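401aa long hypothetical glucose-1-phosphate thymidylyltransferase (Sulfolobus tokodaii, PDB 2GGO) is a bifunctional sugar-phosphate nucleotidylyltransferase and acetyltransferase that works in the synthesis of UDP-N-acetylglucosamine and UDP-N-acetylgalactosamine. Local coordinates at residues A[318-324]-A[359-365]. Sequence-based numbering, arbitrary orientation.
Sequences AEDVNFG and IGGHVRT
A318 N gives its hydrogen to I359 O, and round the corner H362 N reaches E319 O at 2.8 Å; farther on N322 brackets R364, its N bonding to V363 O and its O taking T365 N. These main-chain bonds hold the two segments parallel, as successive coils of the left-handed parallel beta-helix of hexapeptide-repeat transferases run. The G360-V363 type II turn makes that corner, and a water donates to both D320 O and V363 O.

T365 finishes the run with its side chain. Its OG1 sits between the backbone N and the carbonyl carbon (chi1 60°), 2.9 Å from G324 N, whose hydrogen it accepts alongside T365 O; T327 OG1 is a further hydrogen-bond partner. Its methyl CG2 lies 3.8 Å from F323 CE1. Putting a valine at T365 would probably cost G324 N its side-chain acceptor and leave the T327 hydroxyl without this mate.

Inside the coils the contact is apolar: V321 CG1 meets I359 CG2 at 3.7 Å and V363 CB at 4.0 Å, the valine and isoleucine side chains crossing.

On the outside, polar side chains meet. The N322 amide stacks over one face of the R364 guanidinium, their planes 13° apart; ND2 and NH2, both donors, merely touch. D320 lies beside the H362 imidazole, its carboxylate plane 49° from the ring and OD2 3.5 Å from CE1, and a water in the ring plane joins NE2 to E319 OE2. That carboxylate also binds T20 and forms a salt bridge with R21 of the nucleotidyltransferase part.

Strand 305-308 packs on N322 and F323, while I359 and V363 rest on strand 376-377 of the next coil, and H362 stacks on Y380.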
loop_
_atom_site.group_PDB
_atom_site.type_symbol
_atom_site.label_atom_id
_atom_site.label_comp_id
_atom_site.label_asym_id
_atom_site.label_seq_id
_atom_site.Cartn_x
_atom_site.Cartn_y
_atom_site.Cartn_z
ATOM N N ALA A 318 -3.886 -3.900 11.558
ATOM C CA ALA A 318 -4.203 -2.522 11.317
ATOM C C ALA A 318 -4.193 -1.732 12.618
ATOM O O ALA A 318 -3.452 -2.149 13.557
ATOM C CB ALA A 318 -5.459 -2.394 10.527
ATOM N N GLU A 319 -4.896 -0.606 12.717
ATOM C CA GLU A 319 -4.748 0.258 13.890
ATOM C C GLU A 319 -5.662 -0.086 15.020
ATOM O O GLU A 319 -6.732 -0.608 14.812
ATOM C CB GLU A 319 -4.937 1.764 13.513
ATOM C CG GLU A 319 -6.426 2.248 13.130
ATOM C CD GLU A 319 -6.909 1.787 11.780
ATOM O OE1 GLU A 319 -6.130 1.179 11.064
ATOM O OE2 GLU A 319 -8.088 2.014 11.407
ATOM N N ASP A 320 -5.226 0.213 16.223
ATOM C CA ASP A 320 -5.958 -0.031 17.472
ATOM C C ASP A 320 -6.508 -1.450 17.619
ATOM O O ASP A 320 -7.640 -1.642 18.024
ATOM C CB ASP A 320 -6.996 1.072 17.695
ATOM C CG ASP A 320 -6.363 2.492 17.717
ATOM O OD1 ASP A 320 -5.307 2.680 18.406
ATOM O OD2 ASP A 320 -6.909 3.451 17.058
ATOM N N VAL A 321 -5.683 -2.455 17.290
ATOM C CA VAL A 321 -6.034 -3.852 17.466
ATOM C C VAL A 321 -5.521 -4.257 18.814
ATOM O O VAL A 321 -4.520 -3.690 19.274
ATOM C CB VAL A 321 -5.474 -4.745 16.329
ATOM C CG1 VAL A 321 -5.916 -6.340 16.520
ATOM C CG2 VAL A 321 -6.117 -4.288 14.983
ATOM N N ASN A 322 -6.243 -5.129 19.517
ATOM C CA ASN A 322 -5.692 -5.701 20.761
ATOM C C ASN A 322 -5.701 -7.178 20.654
ATOM O O ASN A 322 -6.706 -7.671 20.397
ATOM C CB ASN A 322 -6.506 -5.312 22.040
ATOM C CG ASN A 322 -6.565 -3.769 22.253
ATOM O OD1 ASN A 322 -5.589 -3.128 22.622
ATOM N ND2 ASN A 322 -7.716 -3.173 21.926
ATOM N N PHE A 323 -4.582 -7.844 20.953
ATOM C CA PHE A 323 -4.592 -9.289 21.020
ATOM C C PHE A 323 -4.865 -9.741 22.369
ATOM O O PHE A 323 -4.089 -9.450 23.272
ATOM C CB PHE A 323 -3.270 -9.977 20.491
ATOM C CG PHE A 323 -3.348 -10.210 19.005
ATOM C CD1 PHE A 323 -4.369 -9.591 18.299
ATOM C CD2 PHE A 323 -2.481 -11.033 18.323
ATOM C CE1 PHE A 323 -4.508 -9.817 16.895
ATOM C CE2 PHE A 323 -2.586 -11.239 16.963
ATOM C CZ PHE A 323 -3.590 -10.595 16.254
ATOM N N GLY A 324 -5.904 -10.536 22.542
ATOM C CA GLY A 324 -5.869 -11.310 23.816
ATOM C C GLY A 324 -4.714 -12.279 23.991
ATOM O O GLY A 324 -4.232 -12.928 23.003
ATOM N N ILE A 359 -5.569 -8.212 9.501
ATOM C CA ILE A 359 -6.450 -7.813 10.615
ATOM C C ILE A 359 -6.868 -6.323 10.529
ATOM O O ILE A 359 -6.007 -5.424 10.625
ATOM C CB ILE A 359 -5.741 -8.028 11.936
ATOM C CG1 ILE A 359 -5.045 -9.408 12.026
ATOM C CG2 ILE A 359 -6.664 -7.698 13.134
ATOM C CD1 ILE A 359 -5.902 -10.687 12.233
ATOM N N GLY A 360 -8.176 -6.069 10.444
ATOM C CA GLY A 360 -8.718 -4.736 10.393
ATOM C C GLY A 360 -8.518 -3.941 11.663
ATOM O O GLY A 360 -8.252 -4.510 12.717
ATOM N N GLY A 361 -8.612 -2.613 11.553
ATOM C CA GLY A 361 -8.601 -1.756 12.685
ATOM C C GLY A 361 -9.595 -2.070 13.769
ATOM O O GLY A 361 -10.745 -2.465 13.498
ATOM N N HIS A 362 -9.161 -1.892 15.002
ATOM C CA HIS A 362 -10.077 -1.935 16.176
ATOM C C HIS A 362 -10.650 -3.307 16.435
ATOM O O HIS A 362 -11.648 -3.465 17.127
ATOM C CB HIS A 362 -11.263 -0.967 16.040
ATOM C CG HIS A 362 -10.853 0.460 15.831
ATOM N ND1 HIS A 362 -10.523 1.298 16.882
ATOM C CD2 HIS A 362 -10.742 1.204 14.700
ATOM C CE1 HIS A 362 -10.236 2.501 16.398
ATOM N NE2 HIS A 362 -10.279 2.438 15.076
ATOM N N VAL A 363 -10.034 -4.307 15.845
ATOM C CA VAL A 363 -10.199 -5.674 16.269
ATOM C C VAL A 363 -9.744 -6.027 17.678
ATOM O O VAL A 363 -8.685 -5.575 18.198
ATOM C CB VAL A 363 -9.647 -6.660 15.149
ATOM C CG1 VAL A 363 -9.454 -8.110 15.686
ATOM C CG2 VAL A 363 -10.519 -6.690 14.041
ATOM N N ARG A 364 -10.503 -6.914 18.340
ATOM C CA ARG A 364 -10.093 -7.387 19.690
ATOM C C ARG A 364 -10.180 -8.903 19.634
ATOM O O ARG A 364 -11.187 -9.401 19.257
ATOM C CB ARG A 364 -10.980 -6.792 20.825
ATOM C CG ARG A 364 -10.496 -7.326 22.236
ATOM C CD ARG A 364 -11.069 -6.621 23.537
ATOM N NE ARG A 364 -10.491 -5.286 23.840
ATOM C CZ ARG A 364 -9.337 -5.030 24.501
ATOM N NH1 ARG A 364 -8.526 -6.024 24.934
ATOM N NH2 ARG A 364 -8.984 -3.747 24.717
ATOM N N THR A 365 -9.107 -9.654 19.899
ATOM C CA THR A 365 -9.353 -11.115 19.844
ATOM C C THR A 365 -9.444 -11.554 21.291
ATOM O O THR A 365 -8.793 -10.976 22.134
ATOM C CB THR A 365 -8.237 -11.850 19.216
ATOM O OG1 THR A 365 -7.080 -11.561 20.052
ATOM C CG2 THR A 365 -7.892 -11.235 17.939
HETATM O O HOH W 1 -9.756 4.052 12.964
HETATM O O HOH W 2 -9.077 -3.059 19.874
#